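Local coordinates for hypothetical conserved protein (PDB 3DZM) that is of unknown function but forms a calcium-binding beta-barrel that is a major protein of the bacterial outer membrane, at residues L44-A49 and Q80-S85; V13-G18 and G25-V30. All blocks are in the same frame, centred on the assembly; numbering follows the deposited sequence.

Interaction 1: L44-A49 and Q80-S85. With C8E ((hydroxyethyloxy)tri(ethyloxy)octane), chain E.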
ATOM      1  N   LEU A  44       0.065  13.534  -6.649  1.00 57.96           N
ATOM      2  CA  LEU A  44      -0.418  13.112  -5.319  1.00 62.62           C
ATOM      3  C   LEU A  44      -1.439  12.030  -5.534  1.00 67.81           C
ATOM      4  O   LEU A  44      -2.326  12.194  -6.359  1.00 73.34           O
ATOM      5  CB  LEU A  44      -1.185  14.204  -4.604  1.00 68.74           C
ATOM      6  CG  LEU A  44      -0.547  15.306  -3.806  1.00 79.12           C
ATOM      7  CD1 LEU A  44       0.490  15.951  -4.663  1.00 91.41           C
ATOM      8  CD2 LEU A  44      -1.638  16.284  -3.510  1.00 74.68           C
ATOM      9  N   GLY A  45      -1.349  10.945  -4.779  1.00 61.09           N
ATOM     10  CA  GLY A  45      -2.201   9.812  -5.043  1.00 63.38           C
ATOM     11  C   GLY A  45      -2.563   9.058  -3.798  1.00 66.48           C
ATOM     12  O   GLY A  45      -1.833   9.105  -2.812  1.00 69.42           O
ATOM     13  N   VAL A  46      -3.701   8.368  -3.840  1.00 59.44           N
ATOM     14  CA  VAL A  46      -4.068   7.509  -2.731  1.00 63.57           C
ATOM     15  C   VAL A  46      -4.327   6.116  -3.255  1.00 69.73           C
ATOM     16  O   VAL A  46      -4.917   5.968  -4.324  1.00 71.95           O
ATOM     17  CB  VAL A  46      -5.243   8.072  -1.900  1.00 63.84           C
ATOM     18  CG1 VAL A  46      -6.429   8.328  -2.763  1.00 67.43           C
ATOM     19  CG2 VAL A  46      -5.578   7.138  -0.803  1.00 60.80           C
ATOM     20  N   GLY A  47      -3.808   5.112  -2.546  1.00 65.82           N
ATOM     21  CA  GLY A  47      -4.009   3.728  -2.926  1.00 62.68           C
ATOM     22  C   GLY A  47      -4.733   2.914  -1.863  1.00 64.38           C
ATOM     23  O   GLY A  47      -4.496   3.084  -0.660  1.00 62.35           O
ATOM     24  N   PHE A  48      -5.646   2.051  -2.300  1.00 59.63           N
ATOM     25  CA  PHE A  48      -6.204   1.018  -1.437  1.00 66.47           C
ATOM     26  C   PHE A  48      -5.830  -0.311  -2.042  1.00 75.23           C
ATOM     27  O   PHE A  48      -5.942  -0.468  -3.273  1.00 69.88           O
ATOM     28  CB  PHE A  48      -7.723   1.098  -1.392  1.00 87.54           C
ATOM     29  CG  PHE A  48      -8.244   2.425  -0.951  1.00120.79           C
ATOM     30  CD1 PHE A  48      -8.491   2.668   0.396  1.00135.54           C
ATOM     31  CD2 PHE A  48      -8.498   3.441  -1.874  1.00133.02           C
ATOM     32  CE1 PHE A  48      -8.985   3.913   0.825  1.00139.79           C
ATOM     33  CE2 PHE A  48      -8.991   4.683  -1.453  1.00139.06           C
ATOM     34  CZ  PHE A  48      -9.233   4.917  -0.100  1.00139.51           C
ATOM     35  N   ALA A  49      -5.393  -1.266  -1.207  1.00 54.45           N
ATOM     36  CA  ALA A  49      -5.128  -2.621  -1.716  1.00 60.17           C
ATOM     37  C   ALA A  49      -5.382  -3.591  -0.616  1.00 59.93           C
ATOM     38  O   ALA A  49      -5.231  -3.238   0.547  1.00 62.40           O
ATOM     39  CB  ALA A  49      -3.669  -2.770  -2.217  1.00 57.84           C
ATOM     40  N   GLN A  80      -5.381  -4.768   4.921  1.00 59.70           N
ATOM     41  CA  GLN A  80      -5.388  -3.748   3.883  1.00 65.60           C
ATOM     42  C   GLN A  80      -4.259  -2.734   4.049  1.00 70.55           C
ATOM     43  O   GLN A  80      -3.706  -2.610   5.152  1.00 74.16           O
ATOM     44  CB  GLN A  80      -6.723  -3.052   3.853  1.00 62.85           C
ATOM     45  CG  GLN A  80      -7.099  -2.497   5.185  1.00 72.53           C
ATOM     46  CD  GLN A  80      -8.309  -1.621   5.108  1.00 74.90           C
ATOM     47  OE1 GLN A  80      -9.391  -2.095   4.834  1.00 79.18           O
ATOM     48  NE2 GLN A  80      -8.132  -0.329   5.349  1.00 73.82           N
ATOM     49  N   ASN A  81      -3.903  -2.055   2.944  1.00 59.23           N
ATOM     50  CA  ASN A  81      -2.991  -0.897   2.978  1.00 52.52           C
ATOM     51  C   ASN A  81      -3.663   0.258   2.329  1.00 60.71           C
ATOM     52  O   ASN A  81      -4.226   0.103   1.239  1.00 74.12           O
ATOM     53  CB  ASN A  81      -1.664  -1.159   2.276  1.00 50.22           C
ATOM     54  CG  ASN A  81      -0.812  -2.141   3.018  1.00 63.02           C
ATOM     55  OD1 ASN A  81      -0.408  -1.900   4.136  1.00 65.03           O
ATOM     56  ND2 ASN A  81      -0.531  -3.252   2.403  1.00 59.85           N
ATOM     57  N   VAL A  82      -3.640   1.400   3.018  1.00 54.97           N
ATOM     58  CA  VAL A  82      -4.020   2.677   2.435  1.00 57.41           C
ATOM     59  C   VAL A  82      -2.734   3.508   2.398  1.00 60.21           C
ATOM     60  O   VAL A  82      -2.039   3.627   3.389  1.00 66.40           O
ATOM     61  CB  VAL A  82      -5.172   3.379   3.222  1.00 64.29           C
ATOM     62  CG1 VAL A  82      -5.511   4.740   2.601  1.00 61.73           C
ATOM     63  CG2 VAL A  82      -6.379   2.508   3.242  1.00 57.05           C
ATOM     64  N   THR A  83      -2.417   4.056   1.233  1.00 60.48           N
ATOM     65  CA  THR A  83      -1.115   4.636   0.962  1.00 60.23           C
ATOM     66  C   THR A  83      -1.267   6.009   0.349  1.00 68.29           C
ATOM     67  O   THR A  83      -1.813   6.149  -0.756  1.00 74.02           O
ATOM     68  CB  THR A  83      -0.367   3.800  -0.070  1.00 69.92           C
ATOM     69  OG1 THR A  83      -0.517   2.405   0.229  1.00 76.73           O
ATOM     70  CG2 THR A  83       1.111   4.193  -0.117  1.00 66.47           C
ATOM     71  N   LEU A  84      -0.786   7.021   1.066  1.00 64.33           N
ATOM     72  CA  LEU A  84      -0.745   8.385   0.554  1.00 58.39           C
ATOM     73  C   LEU A  84       0.635   8.587   0.034  1.00 60.94           C
ATOM     74  O   LEU A  84       1.617   8.254   0.691  1.00 66.91           O
ATOM     75  CB  LEU A  84      -1.041   9.391   1.653  1.00 62.66           C
ATOM     76  CG  LEU A  84      -2.535   9.627   1.807  1.00 77.79           C
ATOM     77  CD1 LEU A  84      -3.166   8.353   2.267  1.00 86.24           C
ATOM     78  CD2 LEU A  84      -2.806  10.716   2.788  1.00 82.90           C
ATOM     79  N   SER A  85       0.715   9.117  -1.168  1.00 62.96           N
ATOM     80  CA  SER A  85       1.999   9.254  -1.818  1.00 64.37           C
ATOM     81  C   SER A  85       2.168  10.611  -2.540  1.00 61.67           C
ATOM     82  O   SER A  85       1.219  11.210  -3.020  1.00 68.20           O
ATOM     83  CB  SER A  85       2.220   8.069  -2.775  1.00 68.98           C
ATOM     84  OG  SER A  85       1.903   8.476  -4.087  1.00 85.07           O
TER
HETATM   85  C1  C8E E 209      11.871  -6.937  -5.998  1.00 86.91           C
HETATM   86  C2  C8E E 209      12.092  -6.155  -4.695  1.00 99.50           C
HETATM   87  C3  C8E E 209      11.953  -7.010  -3.428  1.00107.79           C
HETATM   88  C4  C8E E 209      13.290  -7.175  -2.686  1.00115.53           C
HETATM   89  C5  C8E E 209      13.155  -7.493  -1.192  1.00121.80           C
HETATM   90  C6  C8E E 209      13.395  -8.957  -0.790  1.00126.84           C
HETATM   91  C7  C8E E 209      12.124  -9.656  -0.293  1.00137.38           C
HETATM   92  C8  C8E E 209      10.983  -8.650  -0.102  1.00152.65           C
HETATM   93  O9  C8E E 209      10.057  -8.976   0.928  1.00162.10           O
HETATM   94  C10 C8E E 209      10.149  -8.077   2.026  1.00164.92           C
HETATM   95  C11 C8E E 209       8.855  -7.996   2.837  1.00167.84           C
HETATM   96  O12 C8E E 209       8.058  -6.908   2.408  1.00172.45           O
HETATM   97  C13 C8E E 209       6.696  -7.046   2.783  1.00173.81           C
HETATM   98  C14 C8E E 209       5.743  -6.351   1.807  1.00172.14           C
HETATM   99  O15 C8E E 209       4.777  -7.278   1.341  1.00171.66           O
HETATM  100  C16 C8E E 209       4.009  -6.788   0.262  1.00167.00           C
HETATM  101  C17 C8E E 209       3.003  -5.749   0.763  1.00161.38           C
HETATM  102  O18 C8E E 209       1.759  -6.341   1.095  1.00154.15           O
HETATM  103  C19 C8E E 209       1.761  -6.931   2.373  1.00144.37           C
HETATM  104  C20 C8E E 209       2.108  -5.838   3.377  1.00135.05           C
HETATM  105  O21 C8E E 209       0.948  -5.166   3.784  1.00128.76           O
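Gly45 and Ser85, Gly47 and Thr83, and Ala49 and Asn81 form three hydrogen-bonded pairs that tie strand 44-49 to strand 80-85, the two running antiparallel at 172° with axes 4.6 Å apart. Each pair exchanges two backbone bonds, such as Gly47 N to Thr83 O at 2.9 Å. Between them, alpha hydrogens fill in: Val82 CA points its hydrogen at Gly47 O, and Val46 CA at Thr83 O.

Apolar contacts occupy the face of Val46, Phe48, Val82 and Leu84. Val82 and Phe48 lie side by side, and Val82 CG2 meets the ring obliquely at CD1, 3.5 Å away. Val82 turns CG1 anti to its backbone N (chi1 178°), which carries CG2 to the ring and leaves CG1 close to Val46 CG2. That Val46 methyl also lies 4.1 Å from Leu84 CD1, so Val46 touches both Val82 and Leu84 of the facing strand.

On the other face, which also carries Ser85, the polar side chains of Asn81 and Thr83 bond beyond the pair. Asn81 ND2 donates an almost straight bond (175°) to O21 of the detergent C8E, 2.8 Å away, while its OD1 accepts from Asn110 ND2; these two bonds should fix the rotation of the amide. Thr83 OG1 is hydrogen-bonded to Asn110 OD1, and Ser51 and Trp202 also bind the detergent. A greasy outer face, probably toward lipid, over a polar, mostly buried interior is characteristic of an outer-membrane beta-barrel wall built of antiparallel neighbours.

Interaction 2: V13-G18 and G25-V30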
ATOM      1  N   VAL A  13      -6.508  13.890 -13.692  1.00 72.59           N
ATOM      2  CA  VAL A  13      -6.839  12.975 -12.625  1.00 71.96           C
ATOM      3  C   VAL A  13      -6.551  11.606 -13.233  1.00 75.35           C
ATOM      4  O   VAL A  13      -6.846  11.363 -14.415  1.00 68.44           O
ATOM      5  CB  VAL A  13      -8.324  13.176 -12.126  1.00 83.68           C
ATOM      6  CG1 VAL A  13      -9.285  13.216 -13.297  1.00 81.46           C
ATOM      7  CG2 VAL A  13      -8.752  12.102 -11.119  1.00 83.40           C
ATOM      8  N   GLU A  14      -5.935  10.739 -12.433  1.00 75.65           N
ATOM      9  CA  GLU A  14      -5.449   9.455 -12.896  1.00 77.25           C
ATOM     10  C   GLU A  14      -6.010   8.350 -11.994  1.00 70.85           C
ATOM     11  O   GLU A  14      -5.915   8.424 -10.775  1.00 75.68           O
ATOM     12  CB  GLU A  14      -3.911   9.491 -12.873  1.00 84.79           C
ATOM     13  CG  GLU A  14      -3.181   8.268 -13.412  1.00 98.51           C
ATOM     14  CD  GLU A  14      -1.822   8.057 -12.721  1.00106.81           C
ATOM     15  OE1 GLU A  14      -0.824   8.701 -13.123  1.00100.72           O
ATOM     16  OE2 GLU A  14      -1.762   7.232 -11.771  1.00114.75           O
ATOM     17  N   ALA A  15      -6.599   7.327 -12.594  1.00 65.04           N
ATOM     18  CA  ALA A  15      -7.033   6.131 -11.856  1.00 69.54           C
ATOM     19  C   ALA A  15      -6.202   4.952 -12.312  1.00 73.84           C
ATOM     20  O   ALA A  15      -5.940   4.809 -13.512  1.00 75.28           O
ATOM     21  CB  ALA A  15      -8.554   5.831 -12.114  1.00 73.87           C
ATOM     22  N   GLY A  16      -5.782   4.101 -11.383  1.00 67.18           N
ATOM     23  CA  GLY A  16      -5.082   2.900 -11.788  1.00 65.72           C
ATOM     24  C   GLY A  16      -5.418   1.678 -10.992  1.00 73.95           C
ATOM     25  O   GLY A  16      -5.833   1.765  -9.850  1.00 85.01           O
ATOM     26  N   ALA A  17      -5.220   0.520 -11.589  1.00 73.98           N
ATOM     27  CA  ALA A  17      -5.533  -0.738 -10.918  1.00 77.97           C
ATOM     28  C   ALA A  17      -4.341  -1.661 -11.060  1.00 78.22           C
ATOM     29  O   ALA A  17      -3.610  -1.581 -12.045  1.00 73.88           O
ATOM     30  CB  ALA A  17      -6.788  -1.384 -11.554  1.00 69.17           C
ATOM     31  N   GLY A  18      -4.143  -2.545 -10.095  1.00 81.13           N
ATOM     32  CA  GLY A  18      -3.052  -3.479 -10.190  1.00 69.30           C
ATOM     33  C   GLY A  18      -2.459  -3.889  -8.877  1.00 72.69           C
ATOM     34  O   GLY A  18      -3.143  -4.007  -7.864  1.00 69.34           O
ATOM     35  N   GLY A  25      -6.212  -0.449  -6.052  1.00 59.56           N
ATOM     36  CA  GLY A  25      -6.122   0.564  -7.069  1.00 59.28           C
ATOM     37  C   GLY A  25      -5.572   1.841  -6.511  1.00 60.09           C
ATOM     38  O   GLY A  25      -5.234   1.891  -5.307  1.00 57.03           O
ATOM     39  N   GLN A  26      -5.419   2.850  -7.376  1.00 57.01           N
ATOM     40  CA  GLN A  26      -5.135   4.197  -6.890  1.00 63.35           C
ATOM     41  C   GLN A  26      -5.819   5.308  -7.664  1.00 64.48           C
ATOM     42  O   GLN A  26      -6.096   5.180  -8.846  1.00 70.39           O
ATOM     43  CB  GLN A  26      -3.627   4.470  -6.749  1.00 68.09           C
ATOM     44  CG  GLN A  26      -2.955   4.839  -8.003  1.00 81.21           C
ATOM     45  CD  GLN A  26      -2.054   6.063  -7.865  1.00 94.22           C
ATOM     46  OE1 GLN A  26      -1.482   6.362  -6.786  1.00 87.54           O
ATOM     47  NE2 GLN A  26      -1.909   6.778  -8.981  1.00102.63           N
ATOM     48  N   LEU A  27      -6.070   6.405  -6.962  1.00 64.31           N
ATOM     49  CA  LEU A  27      -6.538   7.663  -7.537  1.00 64.22           C
ATOM     50  C   LEU A  27      -5.488   8.739  -7.283  1.00 65.60           C
ATOM     51  O   LEU A  27      -4.902   8.819  -6.196  1.00 65.29           O
ATOM     52  CB  LEU A  27      -7.842   8.070  -6.874  1.00 69.90           C
ATOM     53  CG  LEU A  27      -9.038   7.482  -7.595  1.00 81.44           C
ATOM     54  CD1 LEU A  27     -10.178   7.238  -6.635  1.00 84.39           C
ATOM     55  CD2 LEU A  27      -9.419   8.436  -8.683  1.00 87.41           C
ATOM     56  N   ALA A  28      -5.227   9.556  -8.286  1.00 59.18           N
ATOM     57  CA  ALA A  28      -4.202  10.580  -8.139  1.00 63.12           C
ATOM     58  C   ALA A  28      -4.553  11.812  -8.936  1.00 67.26           C
ATOM     59  O   ALA A  28      -5.359  11.751  -9.873  1.00 68.56           O
ATOM     60  CB  ALA A  28      -2.789  10.050  -8.538  1.00 50.47           C
ATOM     61  N   VAL A  29      -3.970  12.935  -8.521  1.00 70.68           N
ATOM     62  CA  VAL A  29      -3.982  14.149  -9.316  1.00 74.02           C
ATOM     63  C   VAL A  29      -2.539  14.401  -9.717  1.00 72.43           C
ATOM     64  O   VAL A  29      -1.629  14.258  -8.904  1.00 76.97           O
ATOM     65  CB  VAL A  29      -4.619  15.358  -8.560  1.00 68.01           C
ATOM     66  CG1 VAL A  29      -3.944  15.603  -7.192  1.00 66.80           C
ATOM     67  CG2 VAL A  29      -4.568  16.621  -9.413  1.00 59.54           C
ATOM     68  N   VAL A  30      -2.334  14.711 -10.987  1.00 74.06           N
ATOM     69  CA  VAL A  30      -1.017  15.037 -11.539  1.00 72.89           C
ATOM     70  C   VAL A  30      -0.998  16.462 -12.052  1.00 74.37           C
ATOM     71  O   VAL A  30      -1.961  16.927 -12.639  1.00 84.60           O
ATOM     72  CB  VAL A  30      -0.730  14.215 -12.783  1.00 70.79           C
ATOM     73  CG1 VAL A  30       0.728  14.382 -13.177  1.00 71.71           C
ATOM     74  CG2 VAL A  30      -1.106  12.766 -12.566  1.00 70.13           C
TER
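Glu14 and Gln26 meet on the inner face of the strand pair, where the contact is most closely filled. The glutamate stretches away from its strand with CG anti to the backbone N (chi1 -176°), and its carboxylate stays above its own strand, OE2 leaning toward the gap and OE1 4.1 Å from Val30 CG2. Gln26 bends at chi2 and brings NE2 across to 2.8 Å from Glu14 OE2. That bond is weak, its angle at hydrogen being only 121°, and the amide is turned 42° from the carboxylate plane. The stronger hold on the buried acid comes from two salt bridges, Arg142 to OE1 and Arg43 to OE2, which together probably stabilise its negative charge.

Strands 10-17 and 23-32 are consecutive antiparallel strands of the barrel wall, joined as a beta-hairpin, and strand 202-213 flanks the first of them to close the barrel. Paired backbone bonds link Glu14 with Ala28 and Gly16 with Gln26; Glu14 N reaches Ala28 O at 2.8 Å, and Gln26 N reaches Gly16 O at 2.7 Å.

On the opposite, probably lipid-facing side, with Val13, Ala15, Ala17 and Leu27, contact is sparse and more exposed. Leu27 leans its CD2 toward the first strand, ending 4.4 Å from Ala15 CB and 4.5 Å from Val13 CG2. Gly25 and Ala17 form a non-hydrogen-bonded pair, their CA atoms 4.1 Å apart.

Overall arrangement
Interactions 1 and 2 belong to one barrel wall, their centres about 10 Å apart, and are separated by the pairing of strands 23-32 and 40-50. That pairing stitches them together: Val46 N approaches Leu27 O at 2.7 Å, and Phe48 O approaches Gly25 N at 2.8 Å, both probable hydrogen bonds. Each combines a buried polar side with a more exposed apolar one, but the interior chemistry differs. Interaction 2, farther from the chain centre and away from the calcium site, encloses a carboxylate held by arginines. Interaction 1, near the centre, uses neutral amide and hydroxyl groups and meets detergent, with the side chain of Asn81 about 12 Å from the calcium ion.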